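Local coordinates for protein separin (Saccharomyces cerevisiae, PDB 5U1T) that cleaves the MCD1/SCC1 subunit of cohesin as a caspase-like cysteine protease at the onset of anaphase, playing a central role in chromosome segregation, at residues C457-Y462 with E501-V506; S1046-T1051 with H1160-L1165; I1283-W1288 with D1316-H1321. All coordinates share one frame; numbering follows the deposited sequence.

Contact 1 (C457-Y462 with E501-V506)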
loop_
_atom_site.group_PDB
_atom_site.type_symbol
_atom_site.label_atom_id
_atom_site.label_comp_id
_atom_site.label_asym_id
_atom_site.label_seq_id
_atom_site.Cartn_x
_atom_site.Cartn_y
_atom_site.Cartn_z
ATOM N N CYS A 457 -26.484 18.952 -29.257
ATOM C CA CYS A 457 -26.069 18.930 -30.626
ATOM C C CYS A 457 -24.857 18.058 -30.766
ATOM O O CYS A 457 -24.637 17.493 -31.803
ATOM C CB CYS A 457 -25.765 20.338 -31.109
ATOM S SG CYS A 457 -27.155 21.469 -31.110
ATOM N N LEU A 458 -24.068 17.931 -29.718
ATOM C CA LEU A 458 -22.886 17.111 -29.806
ATOM C C LEU A 458 -23.154 15.736 -29.265
ATOM O O LEU A 458 -22.695 14.770 -29.797
ATOM C CB LEU A 458 -21.755 17.758 -29.033
ATOM C CG LEU A 458 -20.395 17.097 -28.881
ATOM C CD1 LEU A 458 -20.538 15.798 -28.143
ATOM C CD2 LEU A 458 -19.672 16.904 -30.178
ATOM N N PHE A 459 -23.895 15.642 -28.187
ATOM C CA PHE A 459 -24.183 14.334 -27.638
ATOM C C PHE A 459 -25.359 13.791 -28.410
ATOM O O PHE A 459 -26.516 13.901 -28.000
ATOM C CB PHE A 459 -24.441 14.396 -26.136
ATOM C CG PHE A 459 -24.303 13.082 -25.451
ATOM C CD1 PHE A 459 -23.056 12.555 -25.194
ATOM C CD2 PHE A 459 -25.424 12.368 -25.069
ATOM C CE1 PHE A 459 -22.914 11.324 -24.551
ATOM C CE2 PHE A 459 -25.298 11.138 -24.426
ATOM C CZ PHE A 459 -24.042 10.617 -24.172
ATOM N N ASN A 460 -25.024 13.216 -29.558
ATOM C CA ASN A 460 -26.000 12.830 -30.576
ATOM C C ASN A 460 -25.489 11.611 -31.311
ATOM O O ASN A 460 -24.352 11.608 -31.775
ATOM C CB ASN A 460 -26.250 14.007 -31.551
ATOM C CG ASN A 460 -27.235 13.671 -32.667
ATOM O OD1 ASN A 460 -26.841 13.200 -33.740
ATOM N ND2 ASN A 460 -28.517 13.952 -32.426
ATOM N N VAL A 461 -26.326 10.585 -31.424
ATOM C CA VAL A 461 -25.903 9.312 -31.997
ATOM C C VAL A 461 -25.347 9.359 -33.439
ATOM O O VAL A 461 -24.498 8.529 -33.770
ATOM C CB VAL A 461 -27.055 8.293 -31.960
ATOM C CG1 VAL A 461 -28.088 8.628 -32.968
ATOM C CG2 VAL A 461 -26.538 6.904 -32.219
ATOM N N TYR A 462 -25.770 10.294 -34.298
ATOM C CA TYR A 462 -25.253 10.279 -35.669
ATOM C C TYR A 462 -23.810 10.750 -35.655
ATOM O O TYR A 462 -23.089 10.601 -36.634
ATOM C CB TYR A 462 -26.115 11.122 -36.650
ATOM C CG TYR A 462 -27.472 10.502 -36.871
ATOM C CD1 TYR A 462 -27.621 9.387 -37.695
ATOM C CD2 TYR A 462 -28.590 10.988 -36.218
ATOM C CE1 TYR A 462 -28.856 8.790 -37.876
ATOM C CE2 TYR A 462 -29.806 10.400 -36.374
ATOM C CZ TYR A 462 -29.949 9.308 -37.213
ATOM O OH TYR A 462 -31.189 8.724 -37.374
ATOM N N GLU A 501 -28.502 4.033 -26.329
ATOM C CA GLU A 501 -28.428 3.390 -25.037
ATOM C C GLU A 501 -26.982 3.332 -24.582
ATOM O O GLU A 501 -26.658 3.662 -23.445
ATOM C CB GLU A 501 -29.003 1.988 -25.136
ATOM C CG GLU A 501 -28.981 1.246 -23.872
ATOM C CD GLU A 501 -29.581 -0.129 -24.010
ATOM O OE1 GLU A 501 -28.848 -1.087 -24.355
ATOM O OE2 GLU A 501 -30.801 -0.244 -23.772
ATOM N N ILE A 502 -26.114 2.906 -25.489
ATOM C CA ILE A 502 -24.702 2.771 -25.199
ATOM C C ILE A 502 -24.072 4.118 -24.778
ATOM O O ILE A 502 -23.359 4.201 -23.759
ATOM C CB ILE A 502 -23.981 2.168 -26.414
ATOM C CG1 ILE A 502 -24.775 0.951 -26.905
ATOM C CG2 ILE A 502 -22.557 1.802 -26.061
ATOM C CD1 ILE A 502 -23.985 -0.047 -27.722
ATOM N N MET A 503 -24.355 5.171 -25.536
ATOM C CA MET A 503 -23.856 6.492 -25.199
ATOM C C MET A 503 -24.299 6.941 -23.812
ATOM O O MET A 503 -23.508 7.539 -23.072
ATOM C CB MET A 503 -24.315 7.524 -26.229
ATOM C CG MET A 503 -23.629 7.402 -27.556
ATOM S SD MET A 503 -24.337 8.528 -28.777
ATOM C CE MET A 503 -23.820 10.142 -28.154
ATOM N N LEU A 504 -25.566 6.686 -23.475
ATOM C CA LEU A 504 -26.082 7.088 -22.168
ATOM C C LEU A 504 -25.395 6.281 -21.033
ATOM O O LEU A 504 -25.114 6.817 -19.947
ATOM C CB LEU A 504 -27.599 6.925 -22.115
ATOM C CG LEU A 504 -28.424 7.942 -22.914
ATOM C CD1 LEU A 504 -29.872 7.513 -22.985
ATOM C CD2 LEU A 504 -28.331 9.343 -22.336
ATOM N N SER A 505 -25.108 5.013 -21.305
ATOM C CA SER A 505 -24.501 4.121 -20.327
ATOM C C SER A 505 -23.064 4.531 -19.944
ATOM O O SER A 505 -22.735 4.662 -18.769
ATOM C CB SER A 505 -24.507 2.694 -20.863
ATOM O OG SER A 505 -24.153 1.787 -19.837
ATOM N N VAL A 506 -22.223 4.748 -20.946
ATOM C CA VAL A 506 -20.870 5.195 -20.692
ATOM C C VAL A 506 -20.867 6.579 -20.074
ATOM O O VAL A 506 -20.122 6.822 -19.135
ATOM C CB VAL A 506 -20.016 5.183 -21.974
ATOM C CG1 VAL A 506 -18.683 5.837 -21.738
ATOM C CG2 VAL A 506 -19.823 3.753 -22.451
#

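Contact 2 (S1046-T1051 with H1160-L1165)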
loop_
_atom_site.group_PDB
_atom_site.type_symbol
_atom_site.label_atom_id
_atom_site.label_comp_id
_atom_site.label_asym_id
_atom_site.label_seq_id
_atom_site.Cartn_x
_atom_site.Cartn_y
_atom_site.Cartn_z
ATOM N N SER A 1046 28.099 -20.461 23.871
ATOM C CA SER A 1046 29.494 -20.122 23.768
ATOM C C SER A 1046 30.230 -20.430 25.078
ATOM O O SER A 1046 31.377 -20.898 25.085
ATOM C CB SER A 1046 29.624 -18.650 23.391
ATOM O OG SER A 1046 30.920 -18.167 23.651
ATOM N N SER A 1047 29.559 -20.180 26.191
ATOM C CA SER A 1047 30.162 -20.449 27.470
ATOM C C SER A 1047 30.046 -21.940 27.825
ATOM O O SER A 1047 30.909 -22.477 28.507
ATOM C CB SER A 1047 29.528 -19.587 28.553
ATOM O OG SER A 1047 28.300 -20.156 28.939
ATOM N N LEU A 1048 28.995 -22.611 27.367
ATOM C CA LEU A 1048 28.909 -24.047 27.579
ATOM C C LEU A 1048 30.010 -24.774 26.810
ATOM O O LEU A 1048 30.631 -25.692 27.333
ATOM C CB LEU A 1048 27.547 -24.593 27.172
ATOM C CG LEU A 1048 27.442 -26.120 27.162
ATOM C CD1 LEU A 1048 27.717 -26.703 28.535
ATOM C CD2 LEU A 1048 26.092 -26.559 26.685
ATOM N N THR A 1049 30.263 -24.360 25.575
ATOM C CA THR A 1049 31.313 -24.980 24.788
ATOM C C THR A 1049 32.683 -24.776 25.443
ATOM O O THR A 1049 33.506 -25.687 25.479
ATOM C CB THR A 1049 31.314 -24.439 23.339
ATOM O OG1 THR A 1049 30.035 -24.692 22.756
ATOM C CG2 THR A 1049 32.401 -25.112 22.482
ATOM N N LEU A 1050 32.914 -23.584 25.977
ATOM C CA LEU A 1050 34.169 -23.283 26.656
ATOM C C LEU A 1050 34.312 -24.138 27.911
ATOM O O LEU A 1050 35.381 -24.673 28.205
ATOM C CB LEU A 1050 34.242 -21.807 27.020
ATOM C CG LEU A 1050 35.611 -21.451 27.580
ATOM C CD1 LEU A 1050 36.678 -21.701 26.532
ATOM C CD2 LEU A 1050 35.655 -20.024 28.104
ATOM N N THR A 1051 33.213 -24.272 28.637
ATOM C CA THR A 1051 33.189 -25.045 29.858
ATOM C C THR A 1051 33.479 -26.518 29.588
ATOM O O THR A 1051 34.336 -27.099 30.246
ATOM C CB THR A 1051 31.846 -24.884 30.567
ATOM O OG1 THR A 1051 31.646 -23.500 30.865
ATOM C CG2 THR A 1051 31.815 -25.676 31.852
ATOM N N HIS A 1160 33.245 -19.453 37.293
ATOM C CA HIS A 1160 31.904 -19.627 36.758
ATOM C C HIS A 1160 31.528 -21.075 36.951
ATOM O O HIS A 1160 32.403 -21.911 36.898
ATOM C CB HIS A 1160 31.883 -19.223 35.282
ATOM C CG HIS A 1160 30.788 -19.858 34.482
ATOM N ND1 HIS A 1160 29.479 -19.434 34.536
ATOM C CD2 HIS A 1160 30.812 -20.883 33.596
ATOM C CE1 HIS A 1160 28.743 -20.172 33.724
ATOM N NE2 HIS A 1160 29.527 -21.058 33.141
ATOM N N LEU A 1161 30.268 -21.402 37.205
ATOM C CA LEU A 1161 29.929 -22.820 37.220
ATOM C C LEU A 1161 28.517 -23.153 36.755
ATOM O O LEU A 1161 27.611 -22.352 36.903
ATOM C CB LEU A 1161 30.180 -23.408 38.616
ATOM C CG LEU A 1161 29.759 -22.741 39.914
ATOM C CD1 LEU A 1161 28.251 -22.710 39.959
ATOM C CD2 LEU A 1161 30.319 -23.508 41.096
ATOM N N ARG A 1162 28.336 -24.339 36.177
ATOM C CA ARG A 1162 27.049 -24.712 35.589
ATOM C C ARG A 1162 26.364 -25.750 36.450
ATOM O O ARG A 1162 26.914 -26.811 36.714
ATOM C CB ARG A 1162 27.229 -25.237 34.160
ATOM C CG ARG A 1162 27.976 -24.283 33.265
ATOM C CD ARG A 1162 27.980 -24.743 31.817
ATOM N NE ARG A 1162 27.529 -23.673 30.923
ATOM C CZ ARG A 1162 26.311 -23.636 30.380
ATOM N NH1 ARG A 1162 25.450 -24.624 30.643
ATOM N NH2 ARG A 1162 25.949 -22.615 29.580
ATOM N N LEU A 1163 25.155 -25.433 36.896
ATOM C CA LEU A 1163 24.403 -26.317 37.785
ATOM C C LEU A 1163 23.228 -26.928 37.043
ATOM O O LEU A 1163 22.369 -26.206 36.549
ATOM C CB LEU A 1163 23.915 -25.549 39.014
ATOM C CG LEU A 1163 24.973 -24.658 39.675
ATOM C CD1 LEU A 1163 24.370 -23.780 40.746
ATOM C CD2 LEU A 1163 26.069 -25.522 40.252
ATOM N N PRO A 1164 23.199 -28.256 36.945
ATOM C CA PRO A 1164 22.224 -29.019 36.158
ATOM C C PRO A 1164 20.776 -29.031 36.681
ATOM O O PRO A 1164 19.836 -28.917 35.858
ATOM C CB PRO A 1164 22.797 -30.434 36.191
ATOM C CG PRO A 1164 24.244 -30.240 36.422
ATOM C CD PRO A 1164 24.345 -29.083 37.349
ATOM N N LEU A 1165 20.598 -29.178 37.997
ATOM C CA LEU A 1165 19.263 -29.230 38.635
ATOM C C LEU A 1165 18.579 -30.590 38.415
ATOM O O LEU A 1165 18.764 -31.531 39.210
ATOM C CB LEU A 1165 18.333 -28.091 38.139
ATOM C CG LEU A 1165 18.853 -26.653 37.937
ATOM C CD1 LEU A 1165 17.714 -25.658 37.817
ATOM C CD2 LEU A 1165 19.826 -26.216 39.025
#

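Contact 3 (I1283-W1288 with D1316-H1321)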
loop_
_atom_site.group_PDB
_atom_site.type_symbol
_atom_site.label_atom_id
_atom_site.label_comp_id
_atom_site.label_asym_id
_atom_site.label_seq_id
_atom_site.Cartn_x
_atom_site.Cartn_y
_atom_site.Cartn_z
ATOM N N ILE A 1283 46.814 -34.308 38.122
ATOM C CA ILE A 1283 46.011 -33.128 37.797
ATOM C C ILE A 1283 45.851 -32.223 39.008
ATOM O O ILE A 1283 45.330 -32.642 40.024
ATOM C CB ILE A 1283 44.612 -33.499 37.304
ATOM C CG1 ILE A 1283 44.702 -34.302 36.031
ATOM C CG2 ILE A 1283 43.785 -32.268 37.068
ATOM C CD1 ILE A 1283 43.407 -34.984 35.723
ATOM N N LYS A 1284 46.279 -30.973 38.896
ATOM C CA LYS A 1284 46.145 -30.049 40.008
ATOM C C LYS A 1284 44.879 -29.203 39.853
ATOM O O LYS A 1284 44.580 -28.706 38.771
ATOM C CB LYS A 1284 47.403 -29.177 40.127
ATOM C CG LYS A 1284 48.718 -29.988 40.416
ATOM C CD LYS A 1284 49.014 -30.240 41.931
ATOM C CE LYS A 1284 50.339 -31.026 42.142
ATOM N NZ LYS A 1284 51.058 -30.801 43.478
ATOM N N VAL A 1285 44.124 -29.090 40.941
ATOM C CA VAL A 1285 42.856 -28.365 40.974
ATOM C C VAL A 1285 43.094 -26.900 41.307
ATOM O O VAL A 1285 43.993 -26.590 42.058
ATOM C CB VAL A 1285 41.905 -28.994 42.018
ATOM C CG1 VAL A 1285 40.757 -28.108 42.292
ATOM C CG2 VAL A 1285 41.406 -30.334 41.545
ATOM N N GLU A 1286 42.313 -25.999 40.734
ATOM C CA GLU A 1286 42.430 -24.565 41.030
ATOM C C GLU A 1286 42.203 -24.219 42.510
ATOM O O GLU A 1286 41.468 -24.911 43.214
ATOM C CB GLU A 1286 41.444 -23.788 40.160
ATOM C CG GLU A 1286 41.986 -23.426 38.800
ATOM C CD GLU A 1286 42.511 -22.000 38.760
ATOM O OE1 GLU A 1286 41.828 -21.089 39.300
ATOM O OE2 GLU A 1286 43.604 -21.788 38.188
ATOM N N ASP A 1287 42.822 -23.140 42.972
ATOM C CA ASP A 1287 42.753 -22.784 44.387
ATOM C C ASP A 1287 41.334 -22.535 44.871
ATOM O O ASP A 1287 40.994 -22.916 45.998
ATOM C CB ASP A 1287 43.583 -21.538 44.687
ATOM C CG ASP A 1287 45.054 -21.827 44.792
ATOM O OD1 ASP A 1287 45.434 -23.012 44.737
ATOM O OD2 ASP A 1287 45.835 -20.870 44.929
ATOM N N TRP A 1288 40.509 -21.898 44.041
ATOM C CA TRP A 1288 39.201 -21.470 44.513
ATOM C C TRP A 1288 38.328 -22.676 44.778
ATOM O O TRP A 1288 37.371 -22.586 45.537
ATOM C CB TRP A 1288 38.521 -20.525 43.520
ATOM C CG TRP A 1288 38.125 -21.159 42.223
ATOM C CD1 TRP A 1288 38.872 -21.200 41.091
ATOM C CD2 TRP A 1288 36.893 -21.844 41.920
ATOM N NE1 TRP A 1288 38.191 -21.861 40.098
ATOM C CE2 TRP A 1288 36.975 -22.269 40.576
ATOM C CE3 TRP A 1288 35.732 -22.133 42.648
ATOM C CZ2 TRP A 1288 35.938 -22.964 39.937
ATOM C CZ3 TRP A 1288 34.698 -22.836 42.009
ATOM C CH2 TRP A 1288 34.816 -23.243 40.670
ATOM N N ASP A 1316 34.995 -35.188 39.988
ATOM C CA ASP A 1316 34.552 -34.916 38.635
ATOM C C ASP A 1316 35.616 -34.131 37.866
ATOM O O ASP A 1316 35.919 -34.476 36.738
ATOM C CB ASP A 1316 33.221 -34.174 38.631
ATOM C CG ASP A 1316 32.030 -35.102 38.723
ATOM O OD1 ASP A 1316 32.200 -36.330 38.624
ATOM O OD2 ASP A 1316 30.904 -34.601 38.877
ATOM N N ILE A 1317 36.200 -33.098 38.463
ATOM C CA ILE A 1317 37.256 -32.352 37.783
ATOM C C ILE A 1317 38.372 -33.283 37.328
ATOM O O ILE A 1317 38.818 -33.221 36.181
ATOM C CB ILE A 1317 37.887 -31.267 38.667
ATOM C CG1 ILE A 1317 36.834 -30.258 39.154
ATOM C CG2 ILE A 1317 39.038 -30.581 37.919
ATOM C CD1 ILE A 1317 37.408 -29.059 39.925
ATOM N N LEU A 1318 38.814 -34.161 38.214
ATOM C CA LEU A 1318 39.869 -35.093 37.864
ATOM C C LEU A 1318 39.406 -36.093 36.819
ATOM O O LEU A 1318 40.166 -36.446 35.927
ATOM C CB LEU A 1318 40.364 -35.820 39.111
ATOM C CG LEU A 1318 40.747 -34.868 40.237
ATOM C CD1 LEU A 1318 41.075 -35.653 41.502
ATOM C CD2 LEU A 1318 41.911 -33.992 39.803
ATOM N N LEU A 1319 38.164 -36.549 36.928
ATOM C CA LEU A 1319 37.623 -37.525 35.976
ATOM C C LEU A 1319 37.581 -37.017 34.524
ATOM O O LEU A 1319 38.012 -37.730 33.607
ATOM C CB LEU A 1319 36.216 -37.966 36.399
ATOM C CG LEU A 1319 35.472 -38.854 35.398
ATOM C CD1 LEU A 1319 36.338 -40.041 35.030
ATOM C CD2 LEU A 1319 34.114 -39.313 35.930
ATOM N N PHE A 1320 37.071 -35.801 34.312
ATOM C CA PHE A 1320 36.853 -35.312 32.950
ATOM C C PHE A 1320 38.186 -34.996 32.319
ATOM O O PHE A 1320 38.352 -35.116 31.112
ATOM C CB PHE A 1320 35.931 -34.095 32.936
ATOM C CG PHE A 1320 34.605 -34.345 33.593
ATOM C CD1 PHE A 1320 33.962 -35.561 33.430
ATOM C CD2 PHE A 1320 34.016 -33.381 34.397
ATOM C CE1 PHE A 1320 32.751 -35.812 34.044
ATOM C CE2 PHE A 1320 32.802 -33.627 35.014
ATOM C CZ PHE A 1320 32.174 -34.849 34.843
ATOM N N HIS A 1321 39.159 -34.642 33.148
ATOM C CA HIS A 1321 40.509 -34.432 32.650
ATOM C C HIS A 1321 41.337 -35.726 32.524
ATOM O O HIS A 1321 42.536 -35.661 32.266
ATOM C CB HIS A 1321 41.250 -33.448 33.541
ATOM C CG HIS A 1321 40.998 -32.018 33.203
ATOM N ND1 HIS A 1321 40.105 -31.234 33.907
ATOM C CD2 HIS A 1321 41.517 -31.230 32.238
ATOM C CE1 HIS A 1321 40.091 -30.020 33.387
ATOM N NE2 HIS A 1321 40.943 -29.992 32.375
#

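Contact 1 (C457-Y462 with E501-V506)
M503 reaches from helix 501-509 over one face of the F459 ring and on to the backbone of N460 and V461. Its methyl group meets both the ring and the backbone N of N460, the latter at 3.6 Å from CE. CE lies 3.8 Å from the centroid of the F459 ring and only 6° off the ring normal, so this is a CH-pi contact over the middle of the face. SD stands farther off above the same ring, at 5.2 Å from the F459 centroid, and completes a Met-aromatic contact. The M503 chain, extended at chi2, puts SD beside V461, 3.7 Å from V461 CA. The bend at chi3 (69°) then turns CE over the ring.

With CG anti to the backbone N (chi1 -161°), the F459 ring extends toward the helix and puts its CZ edge at the backbone. CZ is 3.3 Å from M503 O, which lies in the ring plane. L504 CD2 adds a looser touch at the same rim, 4.1 Å from F459 CE2.

F459 centres an inverse gamma turn. N460 OD1 then accepts from Y462 N in an Asx turn. The contact thus packs the turns after helix 448-458 against the start of helix 501-509 in the helical domain, away from the active site. F455 and F496 also meet the F459 ring. F476 of helix 470-485 packs on M503, and K63 of helix 48-64 touches V461.

Contact 2 (S1046-T1051 with H1160-L1165)
H1160 and R1162 reach from one strand toward helix 1036-1054, and S1047, L1048 and T1051 receive them. H1160 comes first. It turns a ring edge to the helix: T1051 OG1 lies near the ring plane, 3.9 Å from H1160 CD2. The other side of the imidazole is held by its own sheet, where ND1 is hydrogen-bonded to S1149 OG. T1051 OG1 has a firm partner as well. It donates to S1047 O at 2.7 Å, one turn back in the helix. T1051 N bonds the same oxygen from the opposite face of its carbonyl plane.

R1162, after L1161 has turned to L1148 of the neighbouring strand, makes most of the strand's share of the contact. Its chain bends at chi3 (128°), which lays the guanidinium group along the helix surface. L1048 CB sits over one face of that group, offset toward its rim, 3.5 Å from R1162 NH2. L1048 CD1 touches R1162 NH1 at 3.7 Å. S1047 OG lies at the guanidinium edge, in its plane, also 3.5 Å from R1162 NH2. Nearer the backbone, R1162 CD packs against T1051 CG2 at 3.9 Å. Replacing R1162 with an alanine would probably open a gap beside L1048 and take away the CD packing on the T1051 methyl.

This is helix-on-sheet packing at nearly a right angle (98°), away from the annotated active site, with the segment axes 10.1 Å apart at closest approach. Strand 1157-1163 pairs antiparallel with strands 960-962 and 1146-1152. L960 and I962 also touch T1051, so the helix packs across two adjacent strands of the mixed sheet. Helix 1012-1028 packs against S1046 and T1049.

Contact 3 (I1283-W1288 with D1316-H1321)
I1283, V1285, I1317, L1318 and H1321 meet through apolar contacts. L1318 CD2 is the central group. It lies 3.7 Å from I1283 CB and equally near I1283 CG2, while V1285 CG2 reaches it from across at 4.1 Å. The side chains of I1283 and L1318 lie alongside each other, pointing opposite ways. I1283 CG1 is anti to the carbonyl carbon (chi1 -62°), and the extended chi2 carries CD1 on to the helix end. There CD1 touches H1321 CB at 3.4 Å. V1285 CG1 meets I1317 CD1 at 4.2 Å.

The polar bonds lie within 1316-1321 or run to outside partners. H1321 ND1 donates to I1317 O at 3.3 Å, with the acceptor in the imidazole plane. This bond probably helps to set the rotation of the ring just past the last helical residue. On the other segment, I1283 O accepts from R1273 and V1285 N donates to Y1263 OH. K1284 and E1286 pair through their backbones with L966 and S964.

This is loop-on-helix packing within the C50 peptidase family region. The loop leading to the N-cap E1286 of helix 1287-1294 lies against the C-terminal turn of helix 1303-1320, away from the predicted catalytic cysteine.

How the contacts relate
The contacts follow one another along the chain, each closing before the next opens. Contact 1 lies far from the others, on the opposite side of the chain's centre. Its centre is about 86 Å from that of contact 2 and about 101 Å from that of contact 3. It joins the end of helix 448-458 and the turns after it to helix 501-509, in the helical domain. Contacts 2 and 3 are neighbours, with centres about 15 Å apart and nearest atoms about 5 Å apart. Strand 1157-1163 links them: it carries one side of contact 2, and W1288 from 1283-1288 touches its R1157 and T1159. Both lie at the mixed-sheet end, probably in or beside the catalytic domain.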